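Local coordinates for NS1 (Human bocavirus, PDB 4KW3), which probably binds the viral replication origin and nicks one DNA strand through this N-terminal domain of a larger initiator protein, starting rolling-circle replication, at residues A[76-81]-A[112-117]; A[20-25]-A[143-148]. All blocks are in the same frame, centred on the assembly; numbering follows the deposited sequence.

How the contacts relate
Both contacts lie in the buried interior of the nickase domain, contact 1 about 3 Å and contact 2 about 11 Å from the chain centre, their own centres about 9 Å apart. They share one sheet: strands 114-122 and 15-21 are antiparallel neighbours, joined by backbone hydrogen bonds of Leu-114 with Phe-22 and Cys-116 with Phe-20. Each contact sets a helix against one of these strands or the residues just beyond it, and Leu-78 of contact 1 meets Ile-145 of contact 2. Both are apolar, but contact 1 combines leucine methyls with a cysteine sulfur behind the predicted metal-binding histidines, whereas contact 2 sets one isoleucine against two phenylalanine rings where the chain runs out of strand 15-21.

Contact 1: residues A[76-81]-A[112-117]; sequences AVLCKA and KNLHCH
The RCR-2 motif, His-115 to His-117, lies on strand 114-122 and turns its middle residue, Cys-116, toward Leu-78 of helix 74-94. The thiol sulfur rests alongside the branched end of the leucine: Cys-116 SG is 3.9 Å from Leu-78 CG and equally far from CD2. Leu-78 CD2 also carries the second half of the contact, approaching Leu-114 tip to tip and lying 4.0 Å from Leu-114 CG, at about the same distance from both methyls of that side chain. Leu-78 can serve both neighbours because its CG is anti to the backbone N (chi1 177°), which stretches the isopropyl group out from the helix, while its other methyl, CD1, faces Ile-145 of helix 134-149.

In the HUH motif of rolling-circle nucleases a hydrophobic residue, as a rule a bulky one, separates the two histidines; here the smaller Cys-116 takes that place. Strand alternation sends it into the core, whereas His-115 and His-117, predicted ligands of a divalent cation, point to the opposite side of the sheet. The helix and strand segments run at 43° to each other, with axes 9.3 Å apart at closest. Cys-116 SG also lies 4.4 Å from Cys-79 CA, on the next helical residue. The side chain of Cys-79 itself turns to strands 101-109 and 241-247, and its SG is 5.4 Å from Cys-116 SG, so the two cysteines form no disulfide.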
ATOM      1  N   ALA A  76      -2.135  -6.560   2.320  1.00 45.70           N
ATOM      2  CA  ALA A  76      -0.738  -6.703   2.682  1.00 46.45           C
ATOM      3  C   ALA A  76       0.093  -7.181   1.486  1.00 44.20           C
ATOM      4  O   ALA A  76       1.205  -6.692   1.260  1.00 47.82           O
ATOM      5  CB  ALA A  76      -0.573  -7.632   3.883  1.00 32.87           C
ATOM      6  N   VAL A  77      -0.471  -8.089   0.694  1.00 41.68           N
ATOM      7  CA  VAL A  77       0.217  -8.607  -0.482  1.00 46.29           C
ATOM      8  C   VAL A  77       0.416  -7.511  -1.536  1.00 46.02           C
ATOM      9  O   VAL A  77       1.514  -7.358  -2.085  1.00 41.63           O
ATOM     10  CB  VAL A  77      -0.564  -9.785  -1.098  1.00 50.32           C
ATOM     11  CG1 VAL A  77       0.119 -10.312  -2.388  1.00 38.21           C
ATOM     12  CG2 VAL A  77      -0.694 -10.894  -0.082  1.00 36.02           C
ATOM     13  N   LEU A  78      -0.643  -6.750  -1.797  1.00 40.41           N
ATOM     14  CA  LEU A  78      -0.598  -5.632  -2.737  1.00 44.99           C
ATOM     15  C   LEU A  78       0.540  -4.702  -2.340  1.00 52.34           C
ATOM     16  O   LEU A  78       1.342  -4.245  -3.165  1.00 53.46           O
ATOM     17  CB  LEU A  78      -1.916  -4.854  -2.712  1.00 35.82           C
ATOM     18  CG  LEU A  78      -1.888  -3.629  -3.632  1.00 44.05           C
ATOM     19  CD1 LEU A  78      -1.556  -4.048  -5.057  1.00 43.06           C
ATOM     20  CD2 LEU A  78      -3.184  -2.832  -3.585  1.00 44.10           C
ATOM     21  N   CYS A  79       0.599  -4.450  -1.046  1.00 43.17           N
ATOM     22  CA  CYS A  79       1.597  -3.583  -0.475  1.00 43.15           C
ATOM     23  C   CYS A  79       3.026  -4.134  -0.669  1.00 45.71           C
ATOM     24  O   CYS A  79       3.929  -3.379  -0.994  1.00 49.02           O
ATOM     25  CB  CYS A  79       1.253  -3.357   1.001  1.00 48.01           C
ATOM     26  SG  CYS A  79       2.242  -2.133   1.816  1.00 46.25           S
ATOM     27  N   LYS A  80       3.236  -5.437  -0.473  1.00 44.31           N
ATOM     28  CA  LYS A  80       4.547  -6.041  -0.754  1.00 40.28           C
ATOM     29  C   LYS A  80       4.895  -5.971  -2.246  1.00 45.46           C
ATOM     30  O   LYS A  80       6.051  -5.762  -2.609  1.00 40.64           O
ATOM     31  CB  LYS A  80       4.601  -7.497  -0.294  1.00 41.69           C
ATOM     32  CG  LYS A  80       4.381  -7.698   1.202  1.00 62.79           C
ATOM     33  CD  LYS A  80       4.208  -9.175   1.548  1.00 68.58           C
ATOM     34  CE  LYS A  80       3.698  -9.369   2.957  1.00 72.65           C
ATOM     35  NZ  LYS A  80       3.571 -10.829   3.277  1.00 79.71           N
ATOM     36  N   ALA A  81       3.890  -6.173  -3.098  1.00 33.63           N
ATOM     37  CA  ALA A  81       4.069  -6.124  -4.540  1.00 46.64           C
ATOM     38  C   ALA A  81       4.602  -4.751  -4.960  1.00 51.22           C
ATOM     39  O   ALA A  81       5.611  -4.649  -5.672  1.00 42.51           O
ATOM     40  CB  ALA A  81       2.752  -6.432  -5.248  1.00 41.22           C
ATOM     41  N   LYS A 112     -13.542   4.951  -2.143  1.00 59.01           N
ATOM     42  CA  LYS A 112     -13.700   4.700  -3.568  1.00 53.77           C
ATOM     43  C   LYS A 112     -12.577   3.804  -4.087  1.00 56.39           C
ATOM     44  O   LYS A 112     -12.830   2.772  -4.721  1.00 54.93           O
ATOM     45  CB  LYS A 112     -13.741   6.025  -4.343  1.00 65.00           C
ATOM     46  CG  LYS A 112     -13.600   5.895  -5.863  1.00 78.61           C
ATOM     47  CD  LYS A 112     -13.470   7.271  -6.545  1.00 91.53           C
ATOM     48  CE  LYS A 112     -12.887   7.179  -7.965  1.00 92.89           C
ATOM     49  NZ  LYS A 112     -11.799   8.201  -8.222  1.00 94.17           N
ATOM     50  N   ASN A 113     -11.333   4.161  -3.786  1.00 54.77           N
ATOM     51  CA  ASN A 113     -10.205   3.451  -4.399  1.00 43.09           C
ATOM     52  C   ASN A 113      -9.385   2.570  -3.506  1.00 37.11           C
ATOM     53  O   ASN A 113      -9.152   2.874  -2.343  1.00 48.51           O
ATOM     54  CB  ASN A 113      -9.285   4.431  -5.118  1.00 41.83           C
ATOM     55  CG  ASN A 113     -10.026   5.241  -6.153  1.00 49.51           C
ATOM     56  OD1 ASN A 113     -10.887   4.717  -6.868  1.00 55.41           O
ATOM     57  ND2 ASN A 113      -9.774   6.538  -6.172  1.00 50.91           N
ATOM     58  N   LEU A 114      -8.945   1.464  -4.085  1.00 38.72           N
ATOM     59  CA  LEU A 114      -7.941   0.614  -3.472  1.00 36.61           C
ATOM     60  C   LEU A 114      -6.560   1.150  -3.876  1.00 37.96           C
ATOM     61  O   LEU A 114      -6.110   0.956  -5.006  1.00 37.60           O
ATOM     62  CB  LEU A 114      -8.127  -0.830  -3.960  1.00 32.40           C
ATOM     63  CG  LEU A 114      -7.047  -1.832  -3.555  1.00 42.87           C
ATOM     64  CD1 LEU A 114      -6.966  -1.904  -2.040  1.00 43.71           C
ATOM     65  CD2 LEU A 114      -7.327  -3.225  -4.142  1.00 46.39           C
ATOM     66  N   HIS A 115      -5.877   1.835  -2.968  1.00 45.35           N
ATOM     67  CA  HIS A 115      -4.623   2.443  -3.382  1.00 44.96           C
ATOM     68  C   HIS A 115      -3.410   2.170  -2.503  1.00 46.03           C
ATOM     69  O   HIS A 115      -3.524   1.711  -1.382  1.00 46.21           O
ATOM     70  CB  HIS A 115      -4.795   3.949  -3.663  1.00 50.01           C
ATOM     71  CG  HIS A 115      -5.403   4.721  -2.548  1.00 58.71           C
ATOM     72  ND1 HIS A 115      -6.382   5.666  -2.759  1.00 76.98           N
ATOM     73  CD2 HIS A 115      -5.147   4.731  -1.220  1.00 70.42           C
ATOM     74  CE1 HIS A 115      -6.735   6.194  -1.600  1.00 84.18           C
ATOM     75  NE2 HIS A 115      -5.994   5.651  -0.649  1.00 73.61           N
ATOM     76  N   CYS A 116      -2.237   2.444  -3.050  1.00 44.14           N
ATOM     77  CA  CYS A 116      -1.029   2.458  -2.258  1.00 44.70           C
ATOM     78  C   CYS A 116      -0.380   3.832  -2.344  1.00 44.42           C
ATOM     79  O   CYS A 116      -0.319   4.434  -3.424  1.00 49.12           O
ATOM     80  CB  CYS A 116      -0.048   1.435  -2.786  1.00 48.44           C
ATOM     81  SG  CYS A 116      -0.524  -0.215  -2.432  1.00 54.28           S
ATOM     82  N   HIS A 117       0.119   4.311  -1.211  1.00 37.98           N
ATOM     83  CA  HIS A 117       1.003   5.468  -1.195  1.00 34.12           C
ATOM     84  C   HIS A 117       2.413   4.929  -1.114  1.00 44.50           C
ATOM     85  O   HIS A 117       2.677   3.968  -0.358  1.00 41.44           O
ATOM     86  CB  HIS A 117       0.735   6.351   0.010  1.00 38.67           C
ATOM     87  CG  HIS A 117      -0.579   7.054  -0.040  1.00 58.17           C
ATOM     88  ND1 HIS A 117      -0.706   8.359  -0.481  1.00 55.75           N
ATOM     89  CD2 HIS A 117      -1.827   6.632   0.281  1.00 57.63           C
ATOM     90  CE1 HIS A 117      -1.976   8.713  -0.415  1.00 61.37           C
ATOM     91  NE2 HIS A 117      -2.676   7.684   0.040  1.00 67.47           N
TER

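Contact 2: residues A[20-25]-A[143-148]; sequences FKFPYP and AEIIQR
Phe-22 O accepts a hydrogen bond from Tyr-24 N at 2.7 Å, closing an inverse gamma turn centred on Pro-23, just where the chain leaves strand 15-21, while the Phe-22 ring reaches Ile-145 of helix 134-149. The turn folds its own residues around that ring: Pro-23 CD lies 3.7 Å above one face, toward the rim, and Tyr-24 CB sits at the edge in the ring plane.

Ile-145 touches both rings: CD1 meets Phe-20 and Phe-22, CG2 Phe-22 alone. Its CD1 comes within 3.7 Å of Phe-20 CZ, the far end of a ring that approaches from the opposite direction, and also lies 4.1 Å from Phe-22 CE2. The other branch, CG2, is 4.0 Å from the same Phe-22 CE2, the two side chains meeting at a slant. Ile-145 CG1 is anti to the carbonyl carbon (chi1 -66°) and the chain beyond it is extended, which carries CD1 outward from the helix to Phe-20. The interface is wholly apolar, and Leu-169 of helix 160-177 also touches Ile-145. Tyr-138 and Ile-141, from earlier turns of helix 134-149, add to the packing on Phe-20.

Strand 15-21 runs between strands 114-122 and 185-191, and its cover of helices is consistent with the alpha-beta fold of HUH nucleases, whose central sheet carries the histidines predicted here to bind a divalent cation.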
ATOM      1  N   PHE A  20      -0.663   4.920  -6.269  1.00 37.23           N
ATOM      2  CA  PHE A  20      -1.055   3.874  -7.195  1.00 35.78           C
ATOM      3  C   PHE A  20      -2.506   3.500  -6.924  1.00 44.24           C
ATOM      4  O   PHE A  20      -2.866   3.261  -5.785  1.00 43.89           O
ATOM      5  CB  PHE A  20      -0.162   2.640  -7.007  1.00 38.27           C
ATOM      6  CG  PHE A  20      -0.729   1.391  -7.625  1.00 47.23           C
ATOM      7  CD1 PHE A  20      -0.543   1.126  -8.974  1.00 45.10           C
ATOM      8  CD2 PHE A  20      -1.463   0.489  -6.861  1.00 47.89           C
ATOM      9  CE1 PHE A  20      -1.076  -0.011  -9.550  1.00 45.30           C
ATOM     10  CE2 PHE A  20      -1.997  -0.655  -7.434  1.00 48.65           C
ATOM     11  CZ  PHE A  20      -1.797  -0.909  -8.780  1.00 44.47           C
ATOM     12  N   LYS A  21      -3.340   3.484  -7.962  1.00 49.39           N
ATOM     13  CA  LYS A  21      -4.734   3.032  -7.868  1.00 44.17           C
ATOM     14  C   LYS A  21      -4.864   1.658  -8.521  1.00 47.16           C
ATOM     15  O   LYS A  21      -4.515   1.500  -9.687  1.00 45.86           O
ATOM     16  CB  LYS A  21      -5.659   3.988  -8.615  1.00 48.09           C
ATOM     17  CG  LYS A  21      -6.467   4.929  -7.764  1.00 62.62           C
ATOM     18  CD  LYS A  21      -7.643   5.513  -8.570  1.00 78.56           C
ATOM     19  CE  LYS A  21      -7.197   6.573  -9.594  1.00 85.50           C
ATOM     20  NZ  LYS A  21      -7.406   7.987  -9.140  1.00 84.46           N
ATOM     21  N   PHE A  22      -5.357   0.660  -7.794  1.00 44.37           N
ATOM     22  CA  PHE A  22      -5.615  -0.638  -8.417  1.00 46.41           C
ATOM     23  C   PHE A  22      -6.662  -0.502  -9.557  1.00 50.08           C
ATOM     24  O   PHE A  22      -7.804  -0.104  -9.332  1.00 43.48           O
ATOM     25  CB  PHE A  22      -6.072  -1.652  -7.365  1.00 48.06           C
ATOM     26  CG  PHE A  22      -6.013  -3.066  -7.841  1.00 48.69           C
ATOM     27  CD1 PHE A  22      -7.064  -3.616  -8.545  1.00 48.23           C
ATOM     28  CD2 PHE A  22      -4.895  -3.841  -7.602  1.00 48.47           C
ATOM     29  CE1 PHE A  22      -6.997  -4.917  -9.000  1.00 44.27           C
ATOM     30  CE2 PHE A  22      -4.827  -5.143  -8.051  1.00 47.92           C
ATOM     31  CZ  PHE A  22      -5.880  -5.678  -8.752  1.00 42.55           C
ATOM     32  N   PRO A  23      -6.277  -0.832 -10.792  1.00 50.91           N
ATOM     33  CA  PRO A  23      -7.175  -0.467 -11.897  1.00 48.46           C
ATOM     34  C   PRO A  23      -8.378  -1.406 -12.110  1.00 54.72           C
ATOM     35  O   PRO A  23      -8.558  -1.942 -13.207  1.00 64.33           O
ATOM     36  CB  PRO A  23      -6.249  -0.485 -13.116  1.00 38.21           C
ATOM     37  CG  PRO A  23      -5.064  -1.384 -12.725  1.00 43.43           C
ATOM     38  CD  PRO A  23      -5.139  -1.656 -11.236  1.00 48.46           C
ATOM     39  N   TYR A  24      -9.179  -1.595 -11.064  1.00 50.81           N
ATOM     40  CA  TYR A  24     -10.414  -2.393 -11.132  1.00 55.72           C
ATOM     41  C   TYR A  24     -11.534  -1.725 -10.346  1.00 57.16           C
ATOM     42  O   TYR A  24     -11.617  -1.846  -9.121  1.00 58.44           O
ATOM     43  CB  TYR A  24     -10.169  -3.811 -10.602  1.00 55.48           C
ATOM     44  CG  TYR A  24     -11.340  -4.758 -10.748  1.00 65.65           C
ATOM     45  CD1 TYR A  24     -11.765  -5.203 -11.998  1.00 72.07           C
ATOM     46  CD2 TYR A  24     -11.986  -5.257  -9.632  1.00 71.63           C
ATOM     47  CE1 TYR A  24     -12.837  -6.081 -12.124  1.00 67.90           C
ATOM     48  CE2 TYR A  24     -13.050  -6.143  -9.751  1.00 75.59           C
ATOM     49  CZ  TYR A  24     -13.469  -6.551 -10.991  1.00 73.95           C
ATOM     50  OH  TYR A  24     -14.531  -7.430 -11.083  1.00 82.20           O
ATOM     51  N   PRO A  25     -12.410  -1.015 -11.055  1.00 59.43           N
ATOM     52  CA  PRO A  25     -13.457  -0.202 -10.423  1.00 58.45           C
ATOM     53  C   PRO A  25     -14.420  -1.004  -9.537  1.00 56.68           C
ATOM     54  O   PRO A  25     -14.889  -0.478  -8.531  1.00 58.31           O
ATOM     55  CB  PRO A  25     -14.183   0.410 -11.617  1.00 55.79           C
ATOM     56  CG  PRO A  25     -13.154   0.406 -12.732  1.00 46.02           C
ATOM     57  CD  PRO A  25     -12.381  -0.857 -12.519  1.00 49.61           C
ATOM     58  N   ALA A 143       3.432  -5.543 -13.233  1.00 47.40           N
ATOM     59  CA  ALA A 143       4.168  -6.785 -13.481  1.00 52.34           C
ATOM     60  C   ALA A 143       4.189  -7.668 -12.225  1.00 53.75           C
ATOM     61  O   ALA A 143       3.981  -8.880 -12.320  1.00 52.25           O
ATOM     62  CB  ALA A 143       5.567  -6.510 -13.987  1.00 42.11           C
ATOM     63  N   GLU A 144       4.437  -7.058 -11.061  1.00 47.51           N
ATOM     64  CA  GLU A 144       4.444  -7.778  -9.786  1.00 50.47           C
ATOM     65  C   GLU A 144       3.082  -8.365  -9.383  1.00 51.25           C
ATOM     66  O   GLU A 144       3.001  -9.517  -8.951  1.00 54.22           O
ATOM     67  CB  GLU A 144       4.935  -6.876  -8.657  1.00 41.74           C
ATOM     68  CG  GLU A 144       6.394  -6.586  -8.705  1.00 47.55           C
ATOM     69  CD  GLU A 144       7.248  -7.766  -8.274  1.00 60.63           C
ATOM     70  OE1 GLU A 144       6.691  -8.761  -7.750  1.00 69.40           O
ATOM     71  OE2 GLU A 144       8.483  -7.690  -8.469  1.00 68.98           O
ATOM     72  N   ILE A 145       2.034  -7.560  -9.525  1.00 38.95           N
ATOM     73  CA  ILE A 145       0.671  -7.984  -9.254  1.00 46.01           C
ATOM     74  C   ILE A 145       0.265  -9.149 -10.165  1.00 56.65           C
ATOM     75  O   ILE A 145      -0.199 -10.184  -9.696  1.00 61.10           O
ATOM     76  CB  ILE A 145      -0.311  -6.818  -9.478  1.00 39.19           C
ATOM     77  CG1 ILE A 145      -0.066  -5.705  -8.457  1.00 39.94           C
ATOM     78  CG2 ILE A 145      -1.742  -7.312  -9.419  1.00 45.69           C
ATOM     79  CD1 ILE A 145      -0.886  -4.453  -8.690  1.00 36.38           C
ATOM     80  N   ILE A 146       0.474  -8.974 -11.464  1.00 53.22           N
ATOM     81  CA  ILE A 146       0.157  -9.990 -12.455  1.00 56.45           C
ATOM     82  C   ILE A 146       0.839 -11.316 -12.129  1.00 55.09           C
ATOM     83  O   ILE A 146       0.214 -12.378 -12.209  1.00 46.95           O
ATOM     84  CB  ILE A 146       0.549  -9.486 -13.868  1.00 51.05           C
ATOM     85  CG1 ILE A 146      -0.490  -8.471 -14.352  1.00 47.69           C
ATOM     86  CG2 ILE A 146       0.702 -10.638 -14.880  1.00 44.97           C
ATOM     87  CD1 ILE A 146      -0.010  -7.622 -15.524  1.00 55.49           C
ATOM     88  N   GLN A 147       2.114 -11.242 -11.754  1.00 47.72           N
ATOM     89  CA  GLN A 147       2.884 -12.425 -11.378  1.00 51.71           C
ATOM     90  C   GLN A 147       2.290 -13.120 -10.139  1.00 56.94           C
ATOM     91  O   GLN A 147       2.273 -14.358 -10.044  1.00 64.60           O
ATOM     92  CB  GLN A 147       4.354 -12.061 -11.165  1.00 44.64           C
ATOM     93  CG  GLN A 147       5.147 -13.107 -10.425  1.00 56.21           C
ATOM     94  CD  GLN A 147       6.290 -13.652 -11.231  1.00 77.15           C
ATOM     95  OE1 GLN A 147       7.436 -13.609 -10.785  1.00 86.19           O
ATOM     96  NE2 GLN A 147       5.996 -14.179 -12.423  1.00 79.21           N
ATOM     97  N   ARG A 148       1.834 -12.314  -9.185  1.00 45.09           N
ATOM     98  CA  ARG A 148       1.232 -12.831  -7.966  1.00 49.61           C
ATOM     99  C   ARG A 148      -0.095 -13.526  -8.291  1.00 55.72           C
ATOM    100  O   ARG A 148      -0.391 -14.600  -7.746  1.00 57.24           O
ATOM    101  CB  ARG A 148       1.025 -11.711  -6.938  1.00 47.09           C
ATOM    102  CG  ARG A 148       0.325 -12.182  -5.704  1.00 58.37           C
ATOM    103  CD  ARG A 148       1.205 -13.108  -4.880  1.00 69.42           C
ATOM    104  NE  ARG A 148       0.384 -14.082  -4.161  1.00 85.59           N
ATOM    105  CZ  ARG A 148       0.556 -14.442  -2.892  1.00 92.88           C
ATOM    106  NH1 ARG A 148       1.506 -13.883  -2.149  1.00 87.48           N
ATOM    107  NH2 ARG A 148      -0.252 -15.352  -2.357  1.00100.78           N
TER